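Local atomic coordinates of botulinum neurotoxin type C1 (PDB entry 3R4S), a protein that binds neuronal gangliosides through its receptor-binding domain and, as the whole toxin, probably acts as a metalloprotease inside nerve cells. Residues 238-243 and 250-255; 288-293 and 424-429; 307-312 and 318-323; 356-361 and 367-372. All blocks are in the same frame, centred on the assembly; numbering follows the deposited sequence.

Contact 1 of 4, residues 238-243 and 250-255; sequences VKDYWG and KEYYMV
Y252 opens the contact from the beginning of strand 251-256, the first strand of the beta-trefoil domain, and meets D240 in the loop that follows helix 222-231. Its CE1 lies 3.8 Å from the CB of D240. A tyrosine suits the place because it packs against the loop with its ring and still reaches polar partners with its hydroxyl. A water lies at the edge of the Y252 ring, in its plane; it accepts from Y252 OH at 2.6 Å and in turn donates to OD2 of D240. The same hydroxyl is hydrogen-bonded to the backbone N of R247, and so ties strand 251-256 to the 244-249 link and, through the water, to D240.

Further along, V255 turns its side chain to the same loop, and its CG2 comes within 4.5 Å of CD1 of Y241, a light apolar touch; the ring of Y241 also stands edge-to-face with F282. Residues 240 to 243 form a type I turn, with G243 N bonded to D240 O. Inside it, D240 makes an Asx turn: chi1 of 69° sets its carboxylate over the backbone ahead, where OD1 accepts from W242 N at 2.9 Å, the donor lying 38° out of the carboxylate plane.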
# COMPACT_ATOMS: atom_id res chain seq x y z
N VAL A 238 8.49 -5.97 -5.65
CA VAL A 238 8.61 -4.97 -4.62
C VAL A 238 7.64 -3.84 -4.91
O VAL A 238 7.43 -3.50 -6.08
CB VAL A 238 10.06 -4.43 -4.51
CG1 VAL A 238 10.19 -3.49 -3.32
CG2 VAL A 238 11.03 -5.57 -4.40
N LYS A 239 7.05 -3.28 -3.85
CA LYS A 239 6.02 -2.25 -4.01
C LYS A 239 6.53 -0.87 -3.58
O LYS A 239 7.34 -0.77 -2.65
CB LYS A 239 4.76 -2.62 -3.21
CG LYS A 239 4.16 -4.02 -3.56
CD LYS A 239 3.83 -4.12 -5.05
CE LYS A 239 3.05 -5.41 -5.41
NZ LYS A 239 3.72 -6.65 -4.91
N ASP A 240 6.08 0.18 -4.26
CA ASP A 240 6.33 1.53 -3.77
C ASP A 240 5.44 1.77 -2.56
O ASP A 240 4.70 0.90 -2.14
CB ASP A 240 6.15 2.61 -4.86
CG ASP A 240 4.70 2.80 -5.31
OD1 ASP A 240 3.76 2.49 -4.54
OD2 ASP A 240 4.50 3.29 -6.45
N TYR A 241 5.53 2.96 -2.00
CA TYR A 241 4.92 3.27 -0.72
C TYR A 241 3.40 3.17 -0.76
O TYR A 241 2.76 2.98 0.27
CB TYR A 241 5.34 4.68 -0.29
CG TYR A 241 5.10 4.98 1.16
CD1 TYR A 241 5.94 4.47 2.15
CD2 TYR A 241 4.03 5.78 1.55
CE1 TYR A 241 5.73 4.76 3.48
CE2 TYR A 241 3.82 6.08 2.89
CZ TYR A 241 4.67 5.56 3.84
OH TYR A 241 4.44 5.85 5.17
N TRP A 242 2.82 3.34 -1.95
CA TRP A 242 1.36 3.28 -2.08
C TRP A 242 0.88 1.89 -2.51
O TRP A 242 -0.33 1.67 -2.70
CB TRP A 242 0.83 4.36 -3.03
CG TRP A 242 1.27 5.76 -2.64
CD1 TRP A 242 1.84 6.70 -3.46
CD2 TRP A 242 1.18 6.37 -1.34
NE1 TRP A 242 2.10 7.85 -2.76
CE2 TRP A 242 1.71 7.68 -1.45
CE3 TRP A 242 0.71 5.95 -0.10
CZ2 TRP A 242 1.78 8.55 -0.37
CZ3 TRP A 242 0.77 6.82 0.98
CH2 TRP A 242 1.30 8.11 0.83
N GLY A 243 1.82 0.96 -2.66
CA GLY A 243 1.47 -0.41 -2.99
C GLY A 243 1.46 -0.73 -4.48
O GLY A 243 1.08 -1.83 -4.88
N LYS A 250 12.90 5.43 -12.32
CA LYS A 250 11.81 6.31 -11.94
C LYS A 250 12.16 6.97 -10.62
O LYS A 250 12.68 6.33 -9.71
CB LYS A 250 10.50 5.51 -11.84
CG LYS A 250 9.33 6.24 -11.20
CD LYS A 250 8.07 5.37 -11.20
CE LYS A 250 6.89 6.05 -10.49
NZ LYS A 250 6.42 7.27 -11.22
N GLU A 251 11.90 8.27 -10.54
CA GLU A 251 12.23 9.06 -9.36
C GLU A 251 11.40 8.68 -8.15
O GLU A 251 10.17 8.62 -8.23
CB GLU A 251 12.00 10.55 -9.64
CG GLU A 251 12.98 11.15 -10.63
CD GLU A 251 12.85 12.67 -10.69
OE1 GLU A 251 11.71 13.19 -10.74
OE2 GLU A 251 13.90 13.35 -10.69
N TYR A 252 12.06 8.45 -7.01
CA TYR A 252 11.35 8.23 -5.75
C TYR A 252 11.91 9.09 -4.63
O TYR A 252 13.10 9.46 -4.65
CB TYR A 252 11.44 6.77 -5.31
CG TYR A 252 10.68 5.79 -6.19
CD1 TYR A 252 9.29 5.66 -6.10
CD2 TYR A 252 11.36 4.99 -7.09
CE1 TYR A 252 8.59 4.75 -6.91
CE2 TYR A 252 10.67 4.09 -7.91
CZ TYR A 252 9.30 3.97 -7.81
OH TYR A 252 8.64 3.07 -8.62
N TYR A 253 11.06 9.42 -3.67
CA TYR A 253 11.53 9.84 -2.37
C TYR A 253 11.75 8.58 -1.51
O TYR A 253 10.82 7.81 -1.25
CB TYR A 253 10.53 10.75 -1.68
CG TYR A 253 10.37 12.11 -2.32
CD1 TYR A 253 11.44 13.00 -2.35
CD2 TYR A 253 9.15 12.52 -2.85
CE1 TYR A 253 11.30 14.25 -2.91
CE2 TYR A 253 9.00 13.78 -3.41
CZ TYR A 253 10.08 14.64 -3.43
OH TYR A 253 9.95 15.89 -3.98
N MET A 254 13.00 8.38 -1.10
CA MET A 254 13.37 7.22 -0.32
C MET A 254 13.24 7.58 1.14
O MET A 254 13.78 8.59 1.59
CB MET A 254 14.81 6.84 -0.66
CG MET A 254 15.31 5.56 -0.00
SD MET A 254 16.91 5.07 -0.67
CE MET A 254 17.36 3.74 0.48
N VAL A 255 12.51 6.76 1.89
CA VAL A 255 12.27 7.04 3.31
C VAL A 255 12.57 5.83 4.17
O VAL A 255 12.45 4.68 3.74
CB VAL A 255 10.82 7.48 3.57
CG1 VAL A 255 10.54 8.81 2.90
CG2 VAL A 255 9.85 6.41 3.07
O HOH W 1 6.02 2.80 -8.44

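Contact 2 of 4, residues 288-293 and 424-429; sequences IIIKRI and WGFVPV. With SIA (N-acetyl-alpha-neuraminic acid), chain D.
The ring of F426 carries the contact, with CD1 of I290 over one face, 4.2 Å above the plane and displaced toward the rim. The second isoleucine, I288, has its CD1 3.9 Å from CE1 of F426, and the two side chains cross at about a right angle. The I288 side chain does not start out toward F426; with CG1 between the backbone N and the carbonyl carbon, its chi1 of 64° brings CD1 round to the ring. Branched aliphatic groups suit these positions, since slim methyl ends can settle against a broad aromatic surface with no polar atom to satisfy. M254, S369 and I371 also touch F426, so the ring is packed from several strands.

K291, between I290 and the corner at I293, belongs to the other side of strand 288-292. Its CE lies 3.9 Å from O1A of N-acetyl-alpha-neuraminic acid, while its NZ is hydrogen-bonded to N249. The strand thus has one side in the interior and the other at the sugar. Strands 288-292 and 424-428 both pair with strand 251-256, and their side-chain packing across it is part of the hydrophobic core of a beta-trefoil.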
# COMPACT_ATOMS: atom_id res chain seq x y z
N ILE A 288 15.85 9.66 -5.42
CA ILE A 288 16.72 8.64 -5.99
C ILE A 288 16.06 8.01 -7.20
O ILE A 288 14.84 8.08 -7.37
CB ILE A 288 17.09 7.53 -4.97
CG1 ILE A 288 15.86 6.74 -4.54
CG2 ILE A 288 17.80 8.12 -3.74
CD1 ILE A 288 15.43 5.65 -5.50
N ILE A 289 16.88 7.40 -8.04
CA ILE A 289 16.40 6.59 -9.14
C ILE A 289 17.09 5.25 -8.99
O ILE A 289 18.30 5.20 -8.75
CB ILE A 289 16.75 7.21 -10.51
CG1 ILE A 289 16.03 8.55 -10.68
CG2 ILE A 289 16.41 6.24 -11.63
CD1 ILE A 289 16.36 9.26 -11.99
N ILE A 290 16.33 4.17 -9.11
CA ILE A 290 16.87 2.82 -8.96
C ILE A 290 17.31 2.29 -10.32
O ILE A 290 16.57 2.37 -11.29
CB ILE A 290 15.80 1.86 -8.38
CG1 ILE A 290 15.13 2.49 -7.14
CG2 ILE A 290 16.41 0.51 -8.04
CD1 ILE A 290 13.94 1.73 -6.63
N LYS A 291 18.52 1.74 -10.38
CA LYS A 291 19.04 1.21 -11.65
C LYS A 291 19.31 -0.28 -11.55
O LYS A 291 19.93 -0.75 -10.60
CB LYS A 291 20.33 1.93 -12.06
CG LYS A 291 20.25 3.44 -12.02
CD LYS A 291 19.28 3.99 -13.06
CE LYS A 291 19.75 3.71 -14.48
NZ LYS A 291 18.81 4.29 -15.51
N ARG A 292 18.86 -1.03 -12.55
CA ARG A 292 19.00 -2.47 -12.53
C ARG A 292 20.38 -2.96 -12.98
O ARG A 292 20.93 -2.47 -13.97
CB ARG A 292 17.92 -3.12 -13.39
CG ARG A 292 17.87 -4.66 -13.28
CD ARG A 292 16.76 -5.24 -14.17
NE ARG A 292 17.00 -4.95 -15.57
CZ ARG A 292 16.08 -4.54 -16.44
NH1 ARG A 292 14.81 -4.38 -16.06
NH2 ARG A 292 16.42 -4.30 -17.70
N ILE A 293 20.93 -3.92 -12.25
CA ILE A 293 22.14 -4.61 -12.67
C ILE A 293 21.75 -6.01 -13.12
O ILE A 293 22.15 -6.46 -14.20
CB ILE A 293 23.16 -4.71 -11.53
CG1 ILE A 293 23.78 -3.33 -11.25
CG2 ILE A 293 24.24 -5.73 -11.86
CD1 ILE A 293 24.65 -3.31 -10.02
N TRP A 424 12.85 0.27 4.25
CA TRP A 424 12.92 1.43 3.37
C TRP A 424 11.73 1.49 2.44
O TRP A 424 11.43 0.51 1.76
CB TRP A 424 14.21 1.36 2.53
CG TRP A 424 15.44 1.40 3.38
CD1 TRP A 424 16.15 0.32 3.85
CD2 TRP A 424 16.08 2.57 3.90
NE1 TRP A 424 17.22 0.76 4.62
CE2 TRP A 424 17.19 2.13 4.66
CE3 TRP A 424 15.84 3.94 3.78
CZ2 TRP A 424 18.05 3.02 5.31
CZ3 TRP A 424 16.68 4.82 4.42
CH2 TRP A 424 17.78 4.36 5.17
N GLY A 425 11.07 2.64 2.39
CA GLY A 425 9.97 2.85 1.48
C GLY A 425 10.35 3.78 0.35
O GLY A 425 11.31 4.54 0.44
N PHE A 426 9.58 3.73 -0.73
CA PHE A 426 9.85 4.56 -1.90
C PHE A 426 8.58 5.25 -2.34
O PHE A 426 7.68 4.60 -2.86
CB PHE A 426 10.38 3.69 -3.04
CG PHE A 426 11.73 3.10 -2.75
CD1 PHE A 426 12.88 3.84 -2.96
CD2 PHE A 426 11.84 1.82 -2.24
CE1 PHE A 426 14.13 3.32 -2.67
CE2 PHE A 426 13.10 1.28 -1.95
CZ PHE A 426 14.24 2.03 -2.17
N VAL A 427 8.51 6.56 -2.11
CA VAL A 427 7.34 7.35 -2.48
C VAL A 427 7.49 7.95 -3.87
O VAL A 427 8.39 8.75 -4.10
CB VAL A 427 7.08 8.48 -1.49
CG1 VAL A 427 5.79 9.20 -1.86
CG2 VAL A 427 7.00 7.95 -0.07
N PRO A 428 6.59 7.59 -4.79
CA PRO A 428 6.69 8.13 -6.15
C PRO A 428 6.58 9.65 -6.16
O PRO A 428 5.80 10.22 -5.40
CB PRO A 428 5.50 7.50 -6.88
CG PRO A 428 4.56 7.10 -5.81
CD PRO A 428 5.41 6.72 -4.62
N VAL A 429 7.36 10.30 -7.02
CA VAL A 429 7.31 11.75 -7.14
C VAL A 429 6.18 12.11 -8.09
O VAL A 429 6.14 11.63 -9.22
CB VAL A 429 8.64 12.31 -7.69
CG1 VAL A 429 8.57 13.82 -7.82
CG2 VAL A 429 9.80 11.91 -6.79
C1 SIA D . 23.11 5.70 -14.98
C2 SIA D . 23.89 5.01 -16.09
C3 SIA D . 24.08 5.93 -17.29
C4 SIA D . 25.16 6.99 -17.09
C5 SIA D . 26.42 6.36 -16.53
C6 SIA D . 26.06 5.61 -15.25
C7 SIA D . 27.27 4.99 -14.55
C8 SIA D . 26.83 4.24 -13.30
C9 SIA D . 28.03 3.85 -12.44
C10 SIA D . 28.47 7.63 -16.61
C11 SIA D . 29.25 8.83 -16.12
N5 SIA D . 27.24 7.49 -16.12
O1A SIA D . 23.24 5.25 -13.81
O1B SIA D . 22.36 6.66 -15.27
O2 SIA D . 23.15 3.86 -16.49
O4 SIA D . 25.47 7.60 -18.35
O6 SIA D . 25.14 4.57 -15.55
O7 SIA D . 27.91 4.06 -15.44
O8 SIA D . 25.92 5.05 -12.53
O9 SIA D . 28.51 5.04 -11.81
O10 SIA D . 28.95 6.83 -17.41

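Contact 3 of 4, residues 307-312 and 318-323; sequences ILYFDM and AYNLFM. With SIA (N-acetyl-alpha-neuraminic acid), chain D.
Strands 307-312 and 318-323 run antiparallel with their directions 141° apart, joined by M312 N to Y319 O, Y319 N to M312 O and L321 N to F310 O; D311 and N320 form the non-hydrogen-bonded pair. The D311 and N320 side chains run alongside each other toward the sugar, their planes only modestly tilted, with OD1 of D311 2.7 Å from ND2 of N320. This beta hairpin of the trefoil domain thereby builds one wall of a sialic acid site. N320 suits it as both donor and acceptor: its ND2 gives a nearly straight bond (169°) to O8 of N-acetyl-alpha-neuraminic acid at 3.0 Å, while its OD1 is only 2.4 Å from O9, a very short and so doubtful bond. Y309, its ring nearly perpendicular to the N320 amide, has CG between backbone N and carbonyl carbon (chi1 64°), which helps carry OH to the sugar's carboxylate oxygen O1A, where it donates at 2.7 Å. D311 OD2 is 2.7 Å from O1A, close enough that one of the two acid groups probably holds a proton. Away from the sugar, L321 CD1 packs 4.1 Å from CB of F310 and of M312, while Y319 touches the second sialic acid.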
# COMPACT_ATOMS: atom_id res chain seq x y z
N ILE A 307 19.71 -7.35 -8.31
CA ILE A 307 20.94 -6.64 -7.98
C ILE A 307 20.82 -5.27 -8.64
O ILE A 307 20.42 -5.17 -9.80
CB ILE A 307 22.18 -7.34 -8.55
CG1 ILE A 307 22.19 -8.83 -8.20
CG2 ILE A 307 23.47 -6.63 -8.09
CD1 ILE A 307 22.13 -9.10 -6.73
N LEU A 308 21.17 -4.22 -7.91
CA LEU A 308 20.88 -2.89 -8.39
C LEU A 308 21.77 -1.85 -7.73
O LEU A 308 22.59 -2.18 -6.87
CB LEU A 308 19.38 -2.58 -8.18
CG LEU A 308 18.82 -2.81 -6.77
CD1 LEU A 308 19.28 -1.71 -5.82
CD2 LEU A 308 17.29 -2.90 -6.75
N TYR A 309 21.63 -0.59 -8.15
CA TYR A 309 22.32 0.51 -7.48
C TYR A 309 21.41 1.73 -7.54
O TYR A 309 20.36 1.69 -8.18
CB TYR A 309 23.69 0.80 -8.11
CG TYR A 309 23.62 1.27 -9.55
CD1 TYR A 309 23.58 2.63 -9.86
CD2 TYR A 309 23.61 0.36 -10.61
CE1 TYR A 309 23.53 3.07 -11.18
CE2 TYR A 309 23.56 0.79 -11.93
CZ TYR A 309 23.52 2.14 -12.22
OH TYR A 309 23.45 2.57 -13.53
N PHE A 310 21.79 2.80 -6.86
CA PHE A 310 20.94 3.99 -6.78
C PHE A 310 21.65 5.25 -7.29
O PHE A 310 22.80 5.50 -6.94
CB PHE A 310 20.52 4.22 -5.32
CG PHE A 310 19.77 3.06 -4.70
CD1 PHE A 310 18.40 2.93 -4.86
CD2 PHE A 310 20.44 2.12 -3.92
CE1 PHE A 310 17.70 1.86 -4.28
CE2 PHE A 310 19.76 1.06 -3.33
CZ PHE A 310 18.39 0.92 -3.52
N ASP A 311 20.95 6.04 -8.10
CA ASP A 311 21.42 7.35 -8.55
C ASP A 311 20.71 8.46 -7.80
O ASP A 311 19.52 8.35 -7.49
CB ASP A 311 21.15 7.55 -10.03
CG ASP A 311 22.00 6.68 -10.90
OD1 ASP A 311 23.06 6.22 -10.42
OD2 ASP A 311 21.61 6.45 -12.06
N MET A 312 21.45 9.53 -7.51
CA MET A 312 20.88 10.76 -7.00
C MET A 312 21.48 11.97 -7.74
O MET A 312 22.69 12.08 -7.90
CB MET A 312 21.12 10.89 -5.50
CG MET A 312 20.56 12.17 -4.89
SD MET A 312 20.89 12.30 -3.13
CE MET A 312 19.79 11.03 -2.47
N ALA A 318 25.09 14.00 -11.44
CA ALA A 318 24.52 12.70 -11.06
C ALA A 318 25.52 11.85 -10.28
O ALA A 318 26.64 11.61 -10.73
CB ALA A 318 24.03 11.95 -12.30
N TYR A 319 25.10 11.41 -9.09
CA TYR A 319 25.92 10.57 -8.23
C TYR A 319 25.37 9.14 -8.09
O TYR A 319 24.25 8.86 -8.49
CB TYR A 319 25.98 11.17 -6.84
CG TYR A 319 26.50 12.59 -6.76
CD1 TYR A 319 27.84 12.84 -6.48
CD2 TYR A 319 25.65 13.67 -6.93
CE1 TYR A 319 28.32 14.14 -6.39
CE2 TYR A 319 26.12 14.97 -6.84
CZ TYR A 319 27.46 15.20 -6.57
OH TYR A 319 27.92 16.49 -6.49
N ASN A 320 26.18 8.26 -7.52
CA ASN A 320 25.73 6.96 -7.03
C ASN A 320 25.76 7.01 -5.52
O ASN A 320 26.68 7.57 -4.93
CB ASN A 320 26.68 5.84 -7.46
CG ASN A 320 26.76 5.67 -8.96
OD1 ASN A 320 27.85 5.54 -9.52
ND2 ASN A 320 25.61 5.65 -9.63
N LEU A 321 24.78 6.39 -4.87
CA LEU A 321 24.93 6.09 -3.46
C LEU A 321 26.02 5.03 -3.38
O LEU A 321 26.14 4.19 -4.28
CB LEU A 321 23.62 5.55 -2.87
CG LEU A 321 22.60 6.57 -2.37
CD1 LEU A 321 22.11 7.47 -3.50
CD2 LEU A 321 21.43 5.85 -1.71
N PHE A 322 26.83 5.08 -2.34
CA PHE A 322 27.88 4.08 -2.19
C PHE A 322 28.22 3.86 -0.73
O PHE A 322 28.02 4.75 0.10
CB PHE A 322 29.15 4.43 -3.00
CG PHE A 322 30.08 5.42 -2.32
CD1 PHE A 322 29.70 6.74 -2.11
CD2 PHE A 322 31.36 5.03 -1.92
CE1 PHE A 322 30.56 7.65 -1.49
CE2 PHE A 322 32.23 5.93 -1.31
CZ PHE A 322 31.83 7.24 -1.09
N MET A 323 28.71 2.67 -0.42
CA MET A 323 29.13 2.38 0.93
C MET A 323 30.55 2.90 1.12
O MET A 323 31.48 2.42 0.48
CB MET A 323 29.07 0.88 1.21
CG MET A 323 29.24 0.56 2.69
SD MET A 323 29.40 -1.20 3.04
CE MET A 323 30.98 -1.58 2.29
C1 SIA D . 23.11 5.70 -14.98
C2 SIA D . 23.89 5.01 -16.09
C3 SIA D . 24.08 5.93 -17.29
C4 SIA D . 25.16 6.99 -17.09
C5 SIA D . 26.42 6.36 -16.53
C6 SIA D . 26.06 5.61 -15.25
C7 SIA D . 27.27 4.99 -14.55
C8 SIA D . 26.83 4.24 -13.30
C9 SIA D . 28.03 3.85 -12.44
C10 SIA D . 28.47 7.63 -16.61
C11 SIA D . 29.25 8.83 -16.12
N5 SIA D . 27.24 7.49 -16.12
O1A SIA D . 23.24 5.25 -13.81
O1B SIA D . 22.36 6.66 -15.27
O2 SIA D . 23.15 3.86 -16.49
O4 SIA D . 25.47 7.60 -18.35
O6 SIA D . 25.14 4.57 -15.55
O7 SIA D . 27.91 4.06 -15.44
O8 SIA D . 25.92 5.05 -12.53
O9 SIA D . 28.51 5.04 -11.81
O10 SIA D . 28.95 6.83 -17.41
O HOH W 2 24.04 2.62 -5.18

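Contact 4 of 4, residues 356-361 and 367-372; sequences FQIQPM and YASQIF
A beta hairpin of the beta-trefoil, strands 356-362 and 367-374, holds this contact together by regular antiparallel pairing. The hydrogen-bonded pairs are Q357 with F372 and Q359 with Q370, and the bond from Q357 N to F372 O measures 2.7 Å. Toward M361 the pairing slackens: M361 N still bonds to A368 O, but the return bond from A368 N is weak.

The side of the sheet bearing I358 and I371 is largely apolar. CG1 of I358 lies 4.2 Å from CG1 of I371, and CG2 of I371 reaches CB of F356 at 3.7 Å. Because CG1 of I358 is anti to its backbone N (chi1 -161°), its CD1 extends over S369, ending 3.8 Å from OG; that hydroxyl is itself hydrogen-bonded to W424 O. Beta-branched isoleucine fits an extended strand and fills the interior here, where I371 also meets F310, W424 and F426.

On the face bearing Q357, Q359, Q370 and F372, CG of Q359 meets CE2 of F372 at 3.9 Å, with the amide plane turned 69° from the ring, and M361 bends its chain to bring CE 3.5 Å from OE1 of Q370. Q359 thus offers a methylene for packing, whereas the amides of Q357, bonded to G305, and Q370, bonded to T422 and L417, tie the hairpin to neighbouring loops.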
# COMPACT_ATOMS: atom_id res chain seq x y z
N PHE A 356 23.88 -3.08 -4.54
CA PHE A 356 22.97 -3.58 -3.51
C PHE A 356 22.02 -4.66 -4.04
O PHE A 356 21.86 -4.83 -5.27
CB PHE A 356 22.16 -2.43 -2.90
CG PHE A 356 23.00 -1.42 -2.16
CD1 PHE A 356 23.30 -1.60 -0.82
CD2 PHE A 356 23.52 -0.31 -2.82
CE1 PHE A 356 24.09 -0.69 -0.14
CE2 PHE A 356 24.30 0.61 -2.15
CZ PHE A 356 24.59 0.42 -0.80
N GLN A 357 21.43 -5.42 -3.12
CA GLN A 357 20.38 -6.39 -3.47
C GLN A 357 19.13 -6.09 -2.66
O GLN A 357 19.22 -5.84 -1.46
CB GLN A 357 20.84 -7.82 -3.19
CG GLN A 357 19.80 -8.89 -3.58
CD GLN A 357 20.30 -10.33 -3.40
OE1 GLN A 357 20.59 -10.76 -2.29
NE2 GLN A 357 20.38 -11.07 -4.50
N ILE A 358 17.98 -6.09 -3.32
CA ILE A 358 16.72 -5.71 -2.67
C ILE A 358 15.82 -6.92 -2.36
O ILE A 358 15.87 -7.93 -3.05
CB ILE A 358 15.94 -4.65 -3.49
CG1 ILE A 358 14.91 -3.95 -2.61
CG2 ILE A 358 15.30 -5.29 -4.75
CD1 ILE A 358 14.45 -2.61 -3.16
N GLN A 359 15.03 -6.80 -1.29
CA GLN A 359 14.01 -7.78 -0.95
C GLN A 359 12.79 -7.02 -0.46
O GLN A 359 12.92 -6.00 0.22
CB GLN A 359 14.49 -8.72 0.17
CG GLN A 359 15.74 -9.55 -0.18
CD GLN A 359 15.45 -10.63 -1.21
OE1 GLN A 359 14.30 -10.85 -1.56
NE2 GLN A 359 16.49 -11.32 -1.69
N PRO A 360 11.58 -7.51 -0.81
CA PRO A 360 10.35 -6.86 -0.36
C PRO A 360 10.20 -7.03 1.14
O PRO A 360 10.67 -8.03 1.67
CB PRO A 360 9.24 -7.65 -1.09
CG PRO A 360 9.84 -9.00 -1.30
CD PRO A 360 11.31 -8.74 -1.57
N MET A 361 9.58 -6.06 1.81
CA MET A 361 9.33 -6.15 3.24
C MET A 361 8.03 -5.43 3.52
O MET A 361 8.00 -4.23 3.78
CB MET A 361 10.48 -5.53 4.04
CG MET A 361 10.25 -5.49 5.57
SD MET A 361 9.76 -7.08 6.29
CE MET A 361 11.14 -8.12 5.89
N TYR A 367 4.17 -0.69 2.82
CA TYR A 367 4.92 -1.38 1.76
C TYR A 367 6.36 -0.86 1.78
O TYR A 367 6.58 0.35 1.61
CB TYR A 367 4.32 -1.08 0.39
CG TYR A 367 2.92 -1.61 0.21
CD1 TYR A 367 2.70 -2.92 -0.23
CD2 TYR A 367 1.82 -0.80 0.44
CE1 TYR A 367 1.40 -3.40 -0.42
CE2 TYR A 367 0.54 -1.27 0.26
CZ TYR A 367 0.34 -2.56 -0.17
OH TYR A 367 -0.96 -3.00 -0.33
N ALA A 368 7.33 -1.75 1.95
CA ALA A 368 8.71 -1.33 2.14
C ALA A 368 9.67 -2.39 1.63
O ALA A 368 9.27 -3.32 0.94
CB ALA A 368 8.97 -1.03 3.61
N SER A 369 10.94 -2.26 2.00
CA SER A 369 11.93 -3.20 1.52
C SER A 369 13.10 -3.26 2.47
O SER A 369 13.26 -2.42 3.36
CB SER A 369 12.43 -2.77 0.13
OG SER A 369 13.03 -1.48 0.19
N GLN A 370 13.92 -4.28 2.29
CA GLN A 370 15.21 -4.35 2.95
C GLN A 370 16.24 -4.35 1.84
O GLN A 370 16.02 -4.91 0.76
CB GLN A 370 15.33 -5.59 3.83
CG GLN A 370 14.47 -5.52 5.09
CD GLN A 370 14.72 -6.69 6.01
OE1 GLN A 370 14.64 -7.84 5.59
NE2 GLN A 370 15.03 -6.42 7.28
N ILE A 371 17.37 -3.69 2.11
CA ILE A 371 18.37 -3.48 1.07
C ILE A 371 19.72 -3.92 1.61
O ILE A 371 20.18 -3.44 2.65
CB ILE A 371 18.39 -2.02 0.62
CG1 ILE A 371 16.98 -1.58 0.21
CG2 ILE A 371 19.39 -1.82 -0.53
CD1 ILE A 371 16.82 -0.07 0.04
N PHE A 372 20.31 -4.87 0.91
CA PHE A 372 21.50 -5.54 1.39
C PHE A 372 22.68 -5.16 0.51
O PHE A 372 22.55 -5.10 -0.71
CB PHE A 372 21.29 -7.05 1.34
CG PHE A 372 20.19 -7.54 2.25
CD1 PHE A 372 20.48 -7.98 3.54
CD2 PHE A 372 18.87 -7.54 1.82
CE1 PHE A 372 19.47 -8.42 4.38
CE2 PHE A 372 17.85 -8.00 2.65
CZ PHE A 372 18.15 -8.44 3.93

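In the fold
All four contacts belong to one beta-trefoil domain and reach the same curled sheet. Contacts 1 and 2, with centres 6 Å apart, share the pairing of strand 251-256 with 424-428, where Y253 O and V427 N are 2.8 Å apart. Contact 2 passes to contact 3 through strands 288-292 and 307-314, with I289 N 2.9 Å from D311 O, and K291 joins Y309, D311 and N320 around N-acetyl-alpha-neuraminic acid. Contact 4 continues from contact 3 at L308 N and F356 O, 2.8 Å apart, and meets contact 2 where W424 N lies 2.9 Å from S369 O. Contact 1 is farther off: the Y252 side chain is about 14 Å from that sugar.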